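PDB 2GZA: type IV secretion system protein VirB11 from Brucella suis, which binds and hydrolyses ATP as a hexameric ATPase of the VirB type IV secretion system, which could be required for establishing the bacterium's replication niche in its host. Local coordinates for residues T114-I119 with D202-T207; M165-R170 with V322-H327. All coordinates share one frame; numbering follows the deposited sequence.

How the contacts relate
The two contacts illustrate how one polypeptide is held at two levels: between domains by a polar side chain, and within a domain by an apolar core. Contact 1 joins the antiparallel sheet of the N-terminal domain to the three-stranded parallel sheet of the ATPase domain, whereas contact 2 packs a helix on the mixed sheet of that same ATPase domain. Their centres lie 25 Å apart and their nearest atoms about 10 Å, so they do not touch. Their segments alternate along the chain. Contact 2 is close to the predicted ATP site, the V326 side chain being about 8 Å from that of K188 in the P-loop; contact 1 lies away from it.

Contact 1. Residues T114-I119 with D202-T207; sequences TISVTI and DQRLIT
R204 sends its CG anti to the backbone N (chi1 177°) and runs extended as far as NE, which carries its guanidinium group across to T118, whose own chi1 of -55° sets OG1 anti to the carbonyl carbon and beside the backbone N. The two side chains run antiparallel as they pass. What they bridge is a domain interface: T118 belongs to strand 116-120 of the antiparallel sheet of the N-terminal domain, and R204 immediately precedes strand 205-209 of a parallel sheet in the P-loop ATPase domain. These backbones do not pair with each other. Even at S116 and I206, where they come nearest, the CA atoms are 10.5 Å apart; the long side chain of R204 bridges the separate gap to T118, where the CA atoms stand 11.9 Å apart. Accordingly, the segments bury only 84 Å² between them, yet all three touching residues are buried, an example of a sparse contact placed inside a fold.

The guanidinium is probably placed mainly by other partners, since NE donates to N221 and NH2 to N44, whereas its bond to T118 is weak. The backbone N of R204 bonds to the T254 hydroxyl; bonding at both NE and NH2 should restrict rotation of the group. On the opposing strand, the T118 backbone pairs with that of Q103, which fixes its place in the antiparallel sheet. S116 OG lies farther off, 4.4 Å from R204 NH2. The link across the segments is a weak hydrogen bond, R204 NH2 to T118 OG1, at 3.5 Å and a bent 142°.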
ATOM      1  N   THR C 114      42.769  -5.660  21.485  1.00 37.14           N
ATOM      2  CA  THR C 114      42.829  -4.308  20.899  1.00 36.91           C
ATOM      3  C   THR C 114      41.620  -3.469  21.304  1.00 36.63           C
ATOM      4  O   THR C 114      40.548  -4.001  21.583  1.00 36.38           O
ATOM      5  CB  THR C 114      42.869  -4.318  19.345  1.00 36.97           C
ATOM      6  OG1 THR C 114      41.592  -4.714  18.831  1.00 37.11           O
ATOM      7  CG2 THR C 114      43.940  -5.255  18.810  1.00 37.20           C
ATOM      8  N   ILE C 115      41.815  -2.153  21.331  1.00 36.60           N
ATOM      9  CA  ILE C 115      40.726  -1.188  21.418  1.00 36.38           C
ATOM     10  C   ILE C 115      40.884  -0.238  20.238  1.00 36.37           C
ATOM     11  O   ILE C 115      42.004   0.149  19.901  1.00 36.47           O
ATOM     12  CB  ILE C 115      40.784  -0.373  22.726  1.00 36.32           C
ATOM     13  CG1 ILE C 115      40.877  -1.294  23.949  1.00 36.43           C
ATOM     14  CG2 ILE C 115      39.619   0.624  22.820  1.00 35.93           C
ATOM     15  CD1 ILE C 115      39.589  -1.979  24.334  1.00 36.64           C
ATOM     16  N   SER C 116      39.776   0.131  19.608  1.00 36.29           N
ATOM     17  CA  SER C 116      39.823   1.129  18.544  1.00 36.14           C
ATOM     18  C   SER C 116      39.313   2.479  19.017  1.00 36.13           C
ATOM     19  O   SER C 116      38.179   2.601  19.489  1.00 36.11           O
ATOM     20  CB  SER C 116      39.043   0.683  17.301  1.00 36.14           C
ATOM     21  OG  SER C 116      39.108   1.681  16.295  1.00 35.35           O
ATOM     22  N   VAL C 117      40.165   3.490  18.874  1.00 35.93           N
ATOM     23  CA  VAL C 117      39.835   4.862  19.231  1.00 35.71           C
ATOM     24  C   VAL C 117      39.958   5.742  17.999  1.00 35.72           C
ATOM     25  O   VAL C 117      40.949   5.667  17.274  1.00 35.71           O
ATOM     26  CB  VAL C 117      40.756   5.384  20.375  1.00 35.56           C
ATOM     27  CG1 VAL C 117      40.731   6.904  20.484  1.00 35.34           C
ATOM     28  CG2 VAL C 117      40.351   4.775  21.693  1.00 35.56           C
ATOM     29  N   THR C 118      38.944   6.556  17.751  1.00 35.76           N
ATOM     30  CA  THR C 118      39.041   7.568  16.710  1.00 35.80           C
ATOM     31  C   THR C 118      38.583   8.911  17.242  1.00 35.98           C
ATOM     32  O   THR C 118      37.448   9.066  17.683  1.00 36.06           O
ATOM     33  CB  THR C 118      38.260   7.187  15.462  1.00 35.67           C
ATOM     34  OG1 THR C 118      38.700   5.902  15.012  1.00 34.49           O
ATOM     35  CG2 THR C 118      38.496   8.231  14.370  1.00 35.62           C
ATOM     36  N   ILE C 119      39.490   9.876  17.207  1.00 36.26           N
ATOM     37  CA  ILE C 119      39.211  11.206  17.712  1.00 36.55           C
ATOM     38  C   ILE C 119      39.176  12.200  16.563  1.00 37.06           C
ATOM     39  O   ILE C 119      40.183  12.444  15.898  1.00 37.11           O
ATOM     40  CB  ILE C 119      40.232  11.613  18.819  1.00 36.50           C
ATOM     41  CG1 ILE C 119      40.107  10.670  20.021  1.00 35.89           C
ATOM     42  CG2 ILE C 119      40.030  13.057  19.250  1.00 36.29           C
ATOM     43  CD1 ILE C 119      41.286  10.683  20.972  1.00 35.74           C
ATOM     44  N   ASP C 202      49.079   2.596   2.433  1.00 38.36           N
ATOM     45  CA  ASP C 202      49.018   3.751   3.333  1.00 38.54           C
ATOM     46  C   ASP C 202      47.593   4.225   3.623  1.00 38.15           C
ATOM     47  O   ASP C 202      47.387   5.239   4.303  1.00 38.13           O
ATOM     48  CB  ASP C 202      49.865   4.907   2.783  1.00 38.82           C
ATOM     49  CG  ASP C 202      49.341   5.455   1.463  1.00 39.74           C
ATOM     50  OD1 ASP C 202      48.576   4.751   0.766  1.00 40.50           O
ATOM     51  OD2 ASP C 202      49.702   6.602   1.121  1.00 41.09           O
ATOM     52  N   GLN C 203      46.614   3.493   3.099  1.00 37.66           N
ATOM     53  CA  GLN C 203      45.211   3.826   3.305  1.00 37.13           C
ATOM     54  C   GLN C 203      44.656   3.137   4.542  1.00 36.70           C
ATOM     55  O   GLN C 203      45.052   2.021   4.874  1.00 36.90           O
ATOM     56  CB  GLN C 203      44.387   3.462   2.074  1.00 37.32           C
ATOM     57  CG  GLN C 203      44.625   4.381   0.879  1.00 37.48           C
ATOM     58  CD  GLN C 203      43.691   4.103  -0.290  1.00 37.58           C
ATOM     59  OE1 GLN C 203      42.743   3.331  -0.182  1.00 38.20           O
ATOM     60  NE2 GLN C 203      43.963   4.737  -1.415  1.00 38.19           N
ATOM     61  N   ARG C 204      43.748   3.810   5.231  1.00 36.09           N
ATOM     62  CA  ARG C 204      43.162   3.267   6.443  1.00 35.54           C
ATOM     63  C   ARG C 204      41.998   2.333   6.100  1.00 35.27           C
ATOM     64  O   ARG C 204      41.063   2.744   5.417  1.00 35.28           O
ATOM     65  CB  ARG C 204      42.715   4.401   7.370  1.00 35.50           C
ATOM     66  CG  ARG C 204      42.031   3.924   8.636  1.00 35.16           C
ATOM     67  CD  ARG C 204      41.912   5.026   9.652  1.00 34.72           C
ATOM     68  NE  ARG C 204      41.867   4.475  11.004  1.00 35.76           N
ATOM     69  CZ  ARG C 204      40.833   4.587  11.826  1.00 35.44           C
ATOM     70  NH1 ARG C 204      39.746   5.249  11.457  1.00 35.85           N
ATOM     71  NH2 ARG C 204      40.897   4.054  13.029  1.00 34.78           N
ATOM     72  N   LEU C 205      42.060   1.091   6.582  1.00 34.88           N
ATOM     73  CA  LEU C 205      41.037   0.083   6.269  1.00 34.60           C
ATOM     74  C   LEU C 205      40.327  -0.434   7.508  1.00 34.36           C
ATOM     75  O   LEU C 205      40.929  -0.612   8.563  1.00 34.36           O
ATOM     76  CB  LEU C 205      41.624  -1.098   5.484  1.00 34.59           C
ATOM     77  CG  LEU C 205      42.498  -0.814   4.260  1.00 34.69           C
ATOM     78  CD1 LEU C 205      42.940  -2.112   3.602  1.00 34.43           C
ATOM     79  CD2 LEU C 205      41.781   0.056   3.262  1.00 34.65           C
ATOM     80  N   ILE C 206      39.032  -0.668   7.366  1.00 34.12           N
ATOM     81  CA  ILE C 206      38.239  -1.269   8.419  1.00 33.91           C
ATOM     82  C   ILE C 206      37.473  -2.468   7.850  1.00 33.90           C
ATOM     83  O   ILE C 206      36.720  -2.325   6.893  1.00 33.72           O
ATOM     84  CB  ILE C 206      37.294  -0.230   9.074  1.00 33.81           C
ATOM     85  CG1 ILE C 206      38.114   0.951   9.634  1.00 33.67           C
ATOM     86  CG2 ILE C 206      36.440  -0.892  10.154  1.00 33.67           C
ATOM     87  CD1 ILE C 206      37.332   1.995  10.412  1.00 33.41           C
ATOM     88  N   THR C 207      37.701  -3.648   8.424  1.00 33.88           N
ATOM     89  CA  THR C 207      37.007  -4.857   8.004  1.00 33.92           C
ATOM     90  C   THR C 207      35.858  -5.123   8.945  1.00 34.18           C
ATOM     91  O   THR C 207      35.966  -4.862  10.139  1.00 34.20           O
ATOM     92  CB  THR C 207      37.927  -6.104   7.965  1.00 33.82           C
ATOM     93  OG1 THR C 207      38.494  -6.336   9.259  1.00 33.43           O
ATOM     94  CG2 THR C 207      39.029  -5.924   6.949  1.00 33.61           C
TER

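Contact 2. Residues M165-R170 with V322-H327; sequences MSFLRR and VDVVVH
F167 and L168, consecutive residues of helix 164-173, meet V324 and V326, which project from the same face of strand 324-331. The contact is a helix packed on a sheet in the P-loop ATPase domain. It consists of two apolar pairs, all four residues buried, with 140 Å² of surface covered in total.

The ring-to-methyl contact comes first. F167 has CG anti to its backbone N (chi1 176°), an orientation that directs the ring at the strand, and V324 approaches from the opposite direction. The valine methyls meet the far end of the ring: CG1 lies at the ring edge, close to its plane, 3.9 Å from F167 CE2, and CG2 is 4.0 Å from F167 CZ. In the aliphatic pair, L168 CD2 reaches V326 CG2 at 3.6 Å. The L168 side chain leaves the helix obliquely to the valine, and its CD2 branch makes the closest approach across the gap between backbones whose CA atoms stand 8.9 Å apart at L168 and V326. The same L168 CD2 also lies at the edge of the F167 ring, in its plane.

Charged and apolar groups extend the helix surface to the subunit interface, where R169 forms a salt bridge with E130 of a second subunit, whose F138 packs on L168.

Strand 178-182, which leads into the P-loop, is bonded to V324 and V326 along one side, and strand 339-345 adjoins the other; Y345 meets F167 edge-to-face, helix 153-160 packs beside F167, and helix 289-300 touches V325.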
ATOM      1  N   MET C 165      42.430  -8.896 -15.558  1.00 39.69           N
ATOM      2  CA  MET C 165      43.369  -8.725 -14.452  1.00 39.71           C
ATOM      3  C   MET C 165      43.723  -7.251 -14.228  1.00 39.34           C
ATOM      4  O   MET C 165      43.611  -6.756 -13.111  1.00 39.34           O
ATOM      5  CB  MET C 165      44.637  -9.551 -14.652  1.00 39.63           C
ATOM      6  CG  MET C 165      45.479  -9.612 -13.400  1.00 40.06           C
ATOM      7  SD  MET C 165      47.147 -10.197 -13.659  1.00 41.08           S
ATOM      8  CE  MET C 165      47.911  -8.755 -14.393  1.00 41.78           C
ATOM      9  N   SER C 166      44.139  -6.565 -15.291  1.00 38.92           N
ATOM     10  CA  SER C 166      44.406  -5.124 -15.246  1.00 38.50           C
ATOM     11  C   SER C 166      43.163  -4.341 -14.848  1.00 38.10           C
ATOM     12  O   SER C 166      43.249  -3.372 -14.096  1.00 38.28           O
ATOM     13  CB  SER C 166      44.898  -4.615 -16.599  1.00 38.53           C
ATOM     14  OG  SER C 166      46.235  -4.993 -16.847  1.00 38.83           O
ATOM     15  N   PHE C 167      42.016  -4.772 -15.361  1.00 37.49           N
ATOM     16  CA  PHE C 167      40.739  -4.139 -15.066  1.00 36.96           C
ATOM     17  C   PHE C 167      40.461  -4.128 -13.568  1.00 36.67           C
ATOM     18  O   PHE C 167      40.101  -3.098 -13.007  1.00 36.52           O
ATOM     19  CB  PHE C 167      39.605  -4.847 -15.821  1.00 36.85           C
ATOM     20  CG  PHE C 167      38.240  -4.324 -15.492  1.00 36.47           C
ATOM     21  CD1 PHE C 167      37.691  -3.285 -16.223  1.00 36.32           C
ATOM     22  CD2 PHE C 167      37.502  -4.873 -14.446  1.00 36.23           C
ATOM     23  CE1 PHE C 167      36.426  -2.791 -15.914  1.00 36.92           C
ATOM     24  CE2 PHE C 167      36.242  -4.384 -14.125  1.00 36.23           C
ATOM     25  CZ  PHE C 167      35.699  -3.347 -14.860  1.00 36.67           C
ATOM     26  N   LEU C 168      40.642  -5.284 -12.937  1.00 36.43           N
ATOM     27  CA  LEU C 168      40.373  -5.439 -11.520  1.00 36.10           C
ATOM     28  C   LEU C 168      41.352  -4.649 -10.670  1.00 36.18           C
ATOM     29  O   LEU C 168      40.934  -4.002  -9.708  1.00 36.16           O
ATOM     30  CB  LEU C 168      40.342  -6.920 -11.124  1.00 35.93           C
ATOM     31  CG  LEU C 168      39.181  -7.757 -11.682  1.00 35.56           C
ATOM     32  CD1 LEU C 168      39.294  -9.196 -11.232  1.00 35.50           C
ATOM     33  CD2 LEU C 168      37.825  -7.200 -11.295  1.00 34.77           C
ATOM     34  N   ARG C 169      42.636  -4.686 -11.037  1.00 36.09           N
ATOM     35  CA  ARG C 169      43.659  -3.880 -10.366  1.00 36.31           C
ATOM     36  C   ARG C 169      43.344  -2.387 -10.460  1.00 36.19           C
ATOM     37  O   ARG C 169      43.383  -1.671  -9.453  1.00 36.27           O
ATOM     38  CB  ARG C 169      45.056  -4.146 -10.929  1.00 36.39           C
ATOM     39  CG  ARG C 169      46.116  -3.185 -10.362  1.00 37.13           C
ATOM     40  CD  ARG C 169      47.512  -3.453 -10.880  1.00 38.00           C
ATOM     41  NE  ARG C 169      48.113  -4.599 -10.214  1.00 39.94           N
ATOM     42  CZ  ARG C 169      48.415  -5.748 -10.811  1.00 41.19           C
ATOM     43  NH1 ARG C 169      48.193  -5.923 -12.111  1.00 41.60           N
ATOM     44  NH2 ARG C 169      48.956  -6.726 -10.100  1.00 42.12           N
ATOM     45  N   ARG C 170      43.025  -1.925 -11.663  1.00 35.95           N
ATOM     46  CA  ARG C 170      42.688  -0.521 -11.869  1.00 36.02           C
ATOM     47  C   ARG C 170      41.433  -0.110 -11.113  1.00 35.94           C
ATOM     48  O   ARG C 170      41.402   0.963 -10.509  1.00 36.16           O
ATOM     49  CB  ARG C 170      42.556  -0.183 -13.357  1.00 36.06           C
ATOM     50  CG  ARG C 170      43.892  -0.028 -14.097  1.00 36.32           C
ATOM     51  CD  ARG C 170      44.762   1.091 -13.515  1.00 36.67           C
ATOM     52  NE  ARG C 170      44.310   2.426 -13.905  1.00 36.56           N
ATOM     53  CZ  ARG C 170      44.508   3.539 -13.197  1.00 35.75           C
ATOM     54  NH1 ARG C 170      45.142   3.503 -12.033  1.00 35.02           N
ATOM     55  NH2 ARG C 170      44.054   4.694 -13.655  1.00 35.25           N
ATOM     56  N   VAL C 322      26.979   0.496  -6.834  1.00 33.27           N
ATOM     57  CA  VAL C 322      27.815  -0.663  -7.160  1.00 33.27           C
ATOM     58  C   VAL C 322      28.405  -0.518  -8.549  1.00 33.23           C
ATOM     59  O   VAL C 322      27.676  -0.514  -9.537  1.00 33.34           O
ATOM     60  CB  VAL C 322      27.030  -2.018  -7.059  1.00 33.23           C
ATOM     61  CG1 VAL C 322      27.902  -3.182  -7.504  1.00 33.25           C
ATOM     62  CG2 VAL C 322      26.534  -2.258  -5.639  1.00 32.65           C
ATOM     63  N   ASP C 323      29.725  -0.409  -8.618  1.00 33.17           N
ATOM     64  CA  ASP C 323      30.416  -0.158  -9.877  1.00 33.15           C
ATOM     65  C   ASP C 323      30.718  -1.448 -10.627  1.00 33.31           C
ATOM     66  O   ASP C 323      30.467  -1.545 -11.830  1.00 33.32           O
ATOM     67  CB  ASP C 323      31.705   0.625  -9.640  1.00 33.15           C
ATOM     68  CG  ASP C 323      31.446   2.022  -9.128  1.00 33.50           C
ATOM     69  OD1 ASP C 323      30.655   2.742  -9.772  1.00 33.29           O
ATOM     70  OD2 ASP C 323      32.034   2.393  -8.083  1.00 33.50           O
ATOM     71  N   VAL C 324      31.262  -2.433  -9.918  1.00 33.18           N
ATOM     72  CA  VAL C 324      31.701  -3.671 -10.540  1.00 32.99           C
ATOM     73  C   VAL C 324      31.158  -4.875  -9.779  1.00 33.28           C
ATOM     74  O   VAL C 324      31.134  -4.885  -8.554  1.00 33.36           O
ATOM     75  CB  VAL C 324      33.252  -3.748 -10.621  1.00 33.01           C
ATOM     76  CG1 VAL C 324      33.707  -5.051 -11.264  1.00 32.43           C
ATOM     77  CG2 VAL C 324      33.822  -2.558 -11.385  1.00 32.28           C
ATOM     78  N   VAL C 325      30.701  -5.882 -10.517  1.00 33.49           N
ATOM     79  CA  VAL C 325      30.371  -7.181  -9.940  1.00 33.77           C
ATOM     80  C   VAL C 325      31.217  -8.245 -10.636  1.00 34.31           C
ATOM     81  O   VAL C 325      31.121  -8.422 -11.853  1.00 34.31           O
ATOM     82  CB  VAL C 325      28.858  -7.550 -10.091  1.00 33.86           C
ATOM     83  CG1 VAL C 325      28.570  -8.935  -9.495  1.00 33.20           C
ATOM     84  CG2 VAL C 325      27.963  -6.507  -9.447  1.00 33.62           C
ATOM     85  N   VAL C 326      32.050  -8.937  -9.865  1.00 34.79           N
ATOM     86  CA  VAL C 326      32.861 -10.034 -10.391  1.00 35.44           C
ATOM     87  C   VAL C 326      32.259 -11.353  -9.949  1.00 35.97           C
ATOM     88  O   VAL C 326      32.150 -11.610  -8.755  1.00 35.87           O
ATOM     89  CB  VAL C 326      34.309  -9.997  -9.871  1.00 35.59           C
ATOM     90  CG1 VAL C 326      35.212 -10.841 -10.771  1.00 35.29           C
ATOM     91  CG2 VAL C 326      34.822  -8.569  -9.760  1.00 35.61           C
ATOM     92  N   HIS C 327      31.863 -12.187 -10.904  1.00 36.87           N
ATOM     93  CA  HIS C 327      31.270 -13.477 -10.568  1.00 37.94           C
ATOM     94  C   HIS C 327      32.264 -14.610 -10.715  1.00 38.70           C
ATOM     95  O   HIS C 327      32.881 -14.765 -11.758  1.00 38.78           O
ATOM     96  CB  HIS C 327      30.021 -13.758 -11.398  1.00 38.00           C
ATOM     97  CG  HIS C 327      29.406 -15.099 -11.126  1.00 38.60           C
ATOM     98  ND1 HIS C 327      28.781 -15.400  -9.937  1.00 39.29           N
ATOM     99  CD2 HIS C 327      29.333 -16.221 -11.882  1.00 39.21           C
ATOM    100  CE1 HIS C 327      28.345 -16.649  -9.976  1.00 39.24           C
ATOM    101  NE2 HIS C 327      28.667 -17.169 -11.145  1.00 39.12           N
TER